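Protein translation elongation factor 1A (Methanosarcina mazei, PDB 3WND) binds cysteinyl-tRNA(Cys) in its GTP-bound form and is probably a translation elongation factor related to SelB, EF-Tu and aIF2 gamma. Local coordinates at residues 72-77 with 353-358; 94-99 with 135-140; 291-296 with 357-362. All blocks are in the same frame, centred on the assembly; numbering follows the deposited sequence.

In the fold
Contact 1 and contact 3 lie close together, their centres about 11 Å apart, and share Leu-357 and Asp-358 in the loop between strands 352-355 and 363-369. Contact 1 sets helix 74-83 of the nucleotide-binding domain against the C-terminal beta domain, while contact 3 ties two loops of that beta domain together beside helix 98-109. Contact 2 stays within the nucleotide-binding domain, its centre about 21 Å from that of contact 1 and about 19 Å from that of contact 3. Along the chain it falls between the two halves of contact 1 and before contact 3. Arg-362, in contact 3, packs on His-99 of contact 2 and on Leu-74 of contact 1, so it lies where the two domains meet.

Contact 1: residues 72-77 with 353-358; sequences KTLKSL and LLANLD
Leu-74 reaches out from the start of helix 74-83 and carries this contact with a single methyl group. Its CD1 sits 3.6 Å from CB of Ala-355 at the end of strand 352-355, and the same CD1 lies 3.7 Å from CD2 of Leu-357 in the loop that follows. With CG anti to the carbonyl carbon (chi1 -60°) and the chain extended beyond it (chi2 -177°), CD1 is carried straight away from the helix to its two partners. The two leucine side chains run in opposite senses as they pass, so they meet alongside rather than end on.

The side of this methyl toward Ala-355 is the tight one. Leu-74 and Ala-355 are both buried, Phe-305 of strand 301-306 touches both, and Phe-363 and Arg-362 also pack on Leu-74. The backbone of Ala-355 is tied to His-303, which holds the strand, and with it the small CB, in place.

The side of Leu-357 is looser. That residue is exposed and reaches inward mainly through CD2, while its loop is turned by an Asx turn, in which OD1 of Asn-356 accepts from N of Asp-358 at 3.0 Å. At the helix start Thr-73 is the N-cap, its OG1 taking N of Ser-76 at 3.2 Å.

Helix 74-83 belongs to the nucleotide-binding domain and 353-358 to the C-terminal beta domain. In EF-Tu and its relatives the corresponding helix is part of the nucleotide-sensitive switch II region, and the same is probably true here. Between these two segments the hold is by methyl contact alone, which could slide without breaking a bond; polar ties across the domains are made nearby by Arg-362, to Glu-102 and to O of Pro-71.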
# COMPACT_ATOMS: atom_id res chain seq x y z
N LYS A 72 1.83 15.49 2.51
CA LYS A 72 1.17 16.08 3.71
C LYS A 72 0.92 15.04 4.79
O LYS A 72 1.24 15.29 5.96
CB LYS A 72 -0.15 16.74 3.31
CG LYS A 72 -0.97 17.30 4.48
CD LYS A 72 -2.36 17.75 3.98
CE LYS A 72 -3.47 16.68 4.12
NZ LYS A 72 -4.38 16.49 2.93
N THR A 73 0.34 13.90 4.42
CA THR A 73 0.10 12.83 5.39
C THR A 73 0.85 11.54 4.94
O THR A 73 0.99 11.22 3.74
CB THR A 73 -1.39 12.42 5.55
OG1 THR A 73 -1.83 11.70 4.36
CG2 THR A 73 -2.25 13.60 5.79
N LEU A 74 1.26 10.76 5.93
CA LEU A 74 1.74 9.40 5.69
C LEU A 74 0.69 8.41 5.39
O LEU A 74 0.89 7.47 4.61
CB LEU A 74 2.56 8.90 6.89
CG LEU A 74 3.79 9.78 7.22
CD1 LEU A 74 4.59 9.17 8.38
CD2 LEU A 74 4.71 10.12 6.05
N LYS A 75 -0.46 8.52 6.05
CA LYS A 75 -1.57 7.57 5.83
C LYS A 75 -1.89 7.42 4.33
O LYS A 75 -2.19 6.31 3.85
CB LYS A 75 -2.79 8.06 6.67
CG LYS A 75 -4.15 7.47 6.30
CD LYS A 75 -5.27 8.07 7.15
CE LYS A 75 -6.64 7.36 6.88
NZ LYS A 75 -7.74 7.67 7.87
N SER A 76 -1.82 8.55 3.57
CA SER A 76 -2.15 8.44 2.15
C SER A 76 -1.15 7.48 1.48
O SER A 76 -1.55 6.57 0.72
CB SER A 76 -2.09 9.84 1.52
OG SER A 76 -2.29 9.78 0.04
N LEU A 77 0.13 7.70 1.75
CA LEU A 77 1.15 6.84 1.14
C LEU A 77 1.03 5.38 1.60
O LEU A 77 1.11 4.45 0.80
CB LEU A 77 2.54 7.37 1.53
CG LEU A 77 3.77 6.56 1.03
CD1 LEU A 77 3.92 6.65 -0.46
CD2 LEU A 77 5.00 7.09 1.77
N LEU A 353 4.66 -0.51 10.72
CA LEU A 353 5.60 0.59 10.50
C LEU A 353 5.40 1.61 11.63
O LEU A 353 4.29 1.83 12.10
CB LEU A 353 5.29 1.34 9.25
CG LEU A 353 5.64 0.69 7.96
CD1 LEU A 353 5.41 1.71 6.78
CD2 LEU A 353 7.05 0.08 7.90
N LEU A 354 6.51 2.17 12.12
CA LEU A 354 6.42 3.23 13.13
C LEU A 354 7.03 4.50 12.55
O LEU A 354 8.08 4.44 11.88
CB LEU A 354 7.31 2.83 14.32
CG LEU A 354 6.81 1.52 14.99
CD1 LEU A 354 7.76 1.07 16.10
CD2 LEU A 354 5.37 1.66 15.52
N ALA A 355 6.38 5.61 12.87
CA ALA A 355 6.80 6.91 12.35
C ALA A 355 6.89 7.92 13.48
O ALA A 355 6.25 7.72 14.54
CB ALA A 355 5.85 7.39 11.22
N ASN A 356 7.63 9.01 13.22
CA ASN A 356 7.60 10.20 14.07
C ASN A 356 7.19 11.35 13.20
O ASN A 356 7.92 11.75 12.32
CB ASN A 356 8.98 10.45 14.77
CG ASN A 356 8.95 11.67 15.68
OD1 ASN A 356 8.11 12.58 15.52
ND2 ASN A 356 9.91 11.76 16.57
N LEU A 357 5.95 11.75 13.34
CA LEU A 357 5.36 12.68 12.40
C LEU A 357 5.99 14.02 12.45
O LEU A 357 5.70 14.83 11.56
CB LEU A 357 3.86 12.83 12.60
CG LEU A 357 2.99 11.58 12.58
CD1 LEU A 357 1.56 11.81 12.91
CD2 LEU A 357 3.05 10.96 11.20
N ASP A 358 6.80 14.29 13.50
CA ASP A 358 7.41 15.62 13.65
C ASP A 358 8.78 15.71 13.03
O ASP A 358 9.36 16.84 12.98
CB ASP A 358 7.50 15.95 15.16
CG ASP A 358 6.16 16.12 15.77
OD1 ASP A 358 5.15 16.55 15.14
OD2 ASP A 358 6.16 15.82 16.92

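Contact 2: residues 94-99 with 135-140; sequences QGLDAH and AKLKVI
Leu-96 stands at the centre of an inverse gamma turn, a tight reversal closed by only a weak bond from N of Asp-97 to O of Gly-95 (2.9 Å), and from that turn its side chain reaches across to helix 127-140. The forked end does the touching. One branch, CD1, rests on the aliphatic run of Lys-136, 3.7 Å from its CD; the other, CD2, meets CD2 of Leu-137 at 3.8 Å. Leu-96 thus spans two successive residues of the helix, its side chain crossing both at a slant.

The first two torsions of Lys-136 put CD beside the leucine, CG lying anti to the carbonyl carbon (chi1 -74°) and the chain running on extended (chi2 -157°); bends farther out only steer CE and NZ onward. Leu-137 is buried and forms the inner side of the contact, whereas Leu-96 and Lys-136 lie at the exposed margin.

Asp-97, next to the turn, is the N-cap of helix 98-109: its OD1 takes N of Thr-100, and its OD2 is hydrogen-bonded to OG1 of Thr-29, a few residues before Ser-32 to Ser-36, which bind GDP in another structure of this protein. The loop after the inner parallel strand 86-91, leading into an N-capped helix and packed against helix 127-140, which precedes strand 150-153, belongs to the parallel alpha/beta layout of P-loop GTPase domains.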
# COMPACT_ATOMS: atom_id res chain seq x y z
N GLN A 94 16.16 16.41 -11.40
CA GLN A 94 16.74 16.99 -10.23
C GLN A 94 15.87 16.78 -9.00
O GLN A 94 15.87 17.61 -8.07
CB GLN A 94 17.02 18.53 -10.41
CG GLN A 94 17.98 18.88 -11.57
CD GLN A 94 19.41 18.35 -11.30
OE1 GLN A 94 19.80 18.08 -10.13
NE2 GLN A 94 20.21 18.17 -12.39
N GLY A 95 15.19 15.63 -8.96
CA GLY A 95 14.13 15.41 -7.93
C GLY A 95 14.59 14.59 -6.70
O GLY A 95 13.77 14.02 -6.01
N LEU A 96 15.91 14.49 -6.49
CA LEU A 96 16.43 13.84 -5.31
C LEU A 96 16.32 14.69 -4.08
O LEU A 96 17.36 15.19 -3.59
CB LEU A 96 17.91 13.56 -5.55
CG LEU A 96 18.10 12.67 -6.80
CD1 LEU A 96 19.61 12.50 -7.03
CD2 LEU A 96 17.36 11.33 -6.71
N ASP A 97 15.08 14.83 -3.57
CA ASP A 97 14.80 15.72 -2.44
C ASP A 97 14.41 14.90 -1.21
O ASP A 97 14.56 13.66 -1.17
CB ASP A 97 13.69 16.73 -2.79
CG ASP A 97 12.34 16.08 -3.05
OD1 ASP A 97 12.20 14.88 -2.83
OD2 ASP A 97 11.39 16.81 -3.44
N ALA A 98 13.90 15.60 -0.22
CA ALA A 98 13.67 14.96 1.11
C ALA A 98 12.55 13.94 1.01
O ALA A 98 12.65 12.83 1.61
CB ALA A 98 13.31 16.03 2.12
N HIS A 99 11.53 14.24 0.19
CA HIS A 99 10.42 13.31 0.11
C HIS A 99 10.69 12.12 -0.76
O HIS A 99 10.18 11.01 -0.51
CB HIS A 99 9.08 13.98 -0.18
CG HIS A 99 8.65 14.85 0.96
ND1 HIS A 99 8.32 16.11 0.80
CD2 HIS A 99 8.60 14.58 2.37
CE1 HIS A 99 7.93 16.66 2.01
NE2 HIS A 99 8.18 15.74 2.98
N ALA A 135 22.18 7.02 -13.12
CA ALA A 135 23.42 6.60 -12.43
C ALA A 135 23.34 6.89 -10.94
O ALA A 135 23.72 6.07 -10.04
CB ALA A 135 24.66 7.33 -13.01
N LYS A 136 22.91 8.07 -10.65
CA LYS A 136 22.75 8.47 -9.28
C LYS A 136 21.84 7.46 -8.57
O LYS A 136 22.21 6.93 -7.49
CB LYS A 136 22.21 9.87 -9.17
CG LYS A 136 23.24 10.99 -9.50
CD LYS A 136 22.79 12.27 -8.81
CE LYS A 136 22.94 13.47 -9.73
NZ LYS A 136 24.13 14.30 -9.52
N LEU A 137 20.68 7.17 -9.16
CA LEU A 137 19.75 6.35 -8.45
C LEU A 137 20.27 4.94 -8.26
O LEU A 137 19.94 4.30 -7.23
CB LEU A 137 18.34 6.35 -9.18
CG LEU A 137 17.66 7.69 -9.03
CD1 LEU A 137 16.62 7.89 -10.15
CD2 LEU A 137 16.94 7.70 -7.67
N LYS A 138 21.03 4.42 -9.22
CA LYS A 138 21.66 3.12 -9.03
C LYS A 138 22.41 3.20 -7.67
O LYS A 138 22.33 2.25 -6.90
CB LYS A 138 22.51 2.69 -10.25
CG LYS A 138 23.88 2.08 -9.97
CD LYS A 138 24.97 2.24 -11.10
CE LYS A 138 25.45 3.66 -11.58
NZ LYS A 138 25.89 4.73 -10.52
N VAL A 139 22.98 4.35 -7.29
CA VAL A 139 23.69 4.47 -6.00
C VAL A 139 22.85 4.53 -4.72
O VAL A 139 23.12 3.86 -3.66
CB VAL A 139 24.71 5.70 -6.06
CG1 VAL A 139 25.00 6.34 -4.68
CG2 VAL A 139 25.96 5.35 -6.84
N ILE A 140 21.89 5.38 -4.75
CA ILE A 140 21.07 5.70 -3.61
C ILE A 140 20.30 4.42 -3.27
O ILE A 140 19.90 4.24 -2.09
CB ILE A 140 20.10 6.82 -4.09
CG1 ILE A 140 20.96 8.11 -4.30
CG2 ILE A 140 18.97 7.00 -3.08
CD1 ILE A 140 21.29 8.40 -5.74

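Contact 3: residues 291-296 with 357-362; sequences KFTKKI and LDLTQR
Phe-292 meets Gln-361 through its backbone: O of Phe-292 accepts from NE2 of Gln-361 at 2.9 Å, with an N-H...O angle of 145°. The donor stands well above the carbonyl plane, 46° out of it, so neither lone pair is met squarely. The same carbonyl oxygen takes a second hydrogen bond from water 1, which also donates to O of Gln-361 at 2.8 Å. The end of the Phe-292 side chain leads away from 357-362, and the side chain touches Ile-105 of helix 98-109.

Thr-293 follows, its OG1 swung opposite the backbone N (chi1 -166°). There it is 2.7 Å from water 2, which donates to O of Gln-361, so that this one carbonyl holds both bridging waters. OG1 also lies 3.6 Å from CD1 of Leu-359, whose side chain crosses the threonine at about a right angle.

Both segments are loops of the C-terminal beta domain, which resembles domain III of the SelB and EF-Tu family, and they come together at the end of that domain facing helix 98-109. Gln-361 touches Glu-102 and Ile-105 of this helix, and its amide NE2 donates to O of Phe-363 as well. With an alanine at this position the amide is gone, and O of Phe-292 would probably keep just its water-mediated link to the other loop, while O of Phe-363 would lose its NE2 donor as well.

At Lys-294 the chain touches Leu-359 again, CG lying 4.1 Å from CD2 of the leucine, before the bent lysine turns its charged end away. Beyond Lys-295, the backbone of Ile-296 pairs with Ala-328.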
# COMPACT_ATOMS: atom_id res chain seq x y z
N LYS A 291 18.27 3.63 9.94
CA LYS A 291 19.47 4.41 10.23
C LYS A 291 19.16 5.91 10.14
O LYS A 291 19.96 6.75 10.60
CB LYS A 291 20.53 4.11 9.16
CG LYS A 291 21.12 2.75 9.36
CD LYS A 291 22.08 2.43 8.25
CE LYS A 291 22.30 0.94 8.33
NZ LYS A 291 23.29 0.61 7.28
N PHE A 292 18.05 6.30 9.50
CA PHE A 292 17.77 7.69 9.22
C PHE A 292 16.66 8.28 10.09
O PHE A 292 15.78 8.97 9.61
CB PHE A 292 17.52 7.85 7.71
CG PHE A 292 18.78 7.59 6.90
CD1 PHE A 292 19.73 8.61 6.81
CD2 PHE A 292 19.07 6.33 6.43
CE1 PHE A 292 20.96 8.34 6.19
CE2 PHE A 292 20.26 6.09 5.82
CZ PHE A 292 21.20 7.06 5.68
N THR A 293 16.72 7.98 11.37
CA THR A 293 15.79 8.52 12.32
C THR A 293 16.52 8.90 13.63
O THR A 293 17.74 8.77 13.71
CB THR A 293 14.60 7.53 12.57
OG1 THR A 293 13.54 8.23 13.27
CG2 THR A 293 15.03 6.33 13.41
N LYS A 294 15.76 9.34 14.62
CA LYS A 294 16.27 9.77 15.98
C LYS A 294 16.22 8.57 16.88
O LYS A 294 15.32 7.72 16.71
CB LYS A 294 15.28 10.86 16.58
CG LYS A 294 15.52 12.34 16.33
CD LYS A 294 16.83 12.92 16.88
CE LYS A 294 16.70 14.24 17.65
NZ LYS A 294 17.82 15.28 17.39
N LYS A 295 17.14 8.48 17.84
CA LYS A 295 17.04 7.41 18.81
C LYS A 295 15.65 7.44 19.48
O LYS A 295 15.07 8.51 19.75
CB LYS A 295 18.15 7.54 19.89
CG LYS A 295 18.00 8.69 20.85
CD LYS A 295 19.33 8.93 21.67
CE LYS A 295 18.99 9.26 23.10
NZ LYS A 295 20.07 9.98 23.83
N ILE A 296 15.12 6.24 19.70
CA ILE A 296 13.81 6.05 20.32
C ILE A 296 13.99 5.92 21.82
O ILE A 296 14.90 5.20 22.27
CB ILE A 296 13.10 4.78 19.74
CG1 ILE A 296 12.94 4.99 18.23
CG2 ILE A 296 11.72 4.57 20.42
CD1 ILE A 296 12.25 3.82 17.58
N LEU A 357 5.95 11.75 13.34
CA LEU A 357 5.36 12.68 12.40
C LEU A 357 5.99 14.02 12.45
O LEU A 357 5.70 14.83 11.56
CB LEU A 357 3.86 12.83 12.60
CG LEU A 357 2.99 11.58 12.58
CD1 LEU A 357 1.56 11.81 12.91
CD2 LEU A 357 3.05 10.96 11.20
N ASP A 358 6.80 14.29 13.50
CA ASP A 358 7.41 15.62 13.65
C ASP A 358 8.78 15.71 13.03
O ASP A 358 9.36 16.84 12.98
CB ASP A 358 7.50 15.95 15.16
CG ASP A 358 6.16 16.12 15.77
OD1 ASP A 358 5.15 16.55 15.14
OD2 ASP A 358 6.16 15.82 16.92
N LEU A 359 9.26 14.61 12.47
CA LEU A 359 10.59 14.69 11.84
C LEU A 359 10.49 15.09 10.37
O LEU A 359 9.41 15.19 9.79
CB LEU A 359 11.31 13.33 11.99
CG LEU A 359 11.58 12.95 13.45
CD1 LEU A 359 12.22 11.56 13.59
CD2 LEU A 359 12.46 14.03 14.11
N THR A 360 11.65 15.31 9.75
CA THR A 360 11.63 15.54 8.29
C THR A 360 11.43 14.25 7.50
O THR A 360 10.57 14.18 6.60
CB THR A 360 12.98 16.18 7.83
OG1 THR A 360 13.22 17.33 8.62
CG2 THR A 360 12.96 16.56 6.36
N GLN A 361 12.26 13.29 7.79
CA GLN A 361 12.13 11.92 7.25
C GLN A 361 11.37 11.25 8.47
O GLN A 361 11.94 11.06 9.51
CB GLN A 361 13.52 11.33 7.00
CG GLN A 361 13.52 10.01 6.19
CD GLN A 361 12.81 8.88 6.90
OE1 GLN A 361 11.61 8.58 6.58
NE2 GLN A 361 13.50 8.26 7.89
N ARG A 362 10.13 10.87 8.22
CA ARG A 362 9.25 10.52 9.34
C ARG A 362 9.23 9.04 9.69
O ARG A 362 8.64 8.65 10.67
CB ARG A 362 7.83 11.01 9.05
CG ARG A 362 7.79 12.51 8.97
CD ARG A 362 6.52 13.09 8.36
NE ARG A 362 6.58 12.98 6.90
CZ ARG A 362 5.64 13.45 6.08
NH1 ARG A 362 4.50 14.07 6.54
NH2 ARG A 362 5.81 13.26 4.78
O HOH W 1 14.56 11.41 10.44
O HOH W 2 11.98 9.01 11.22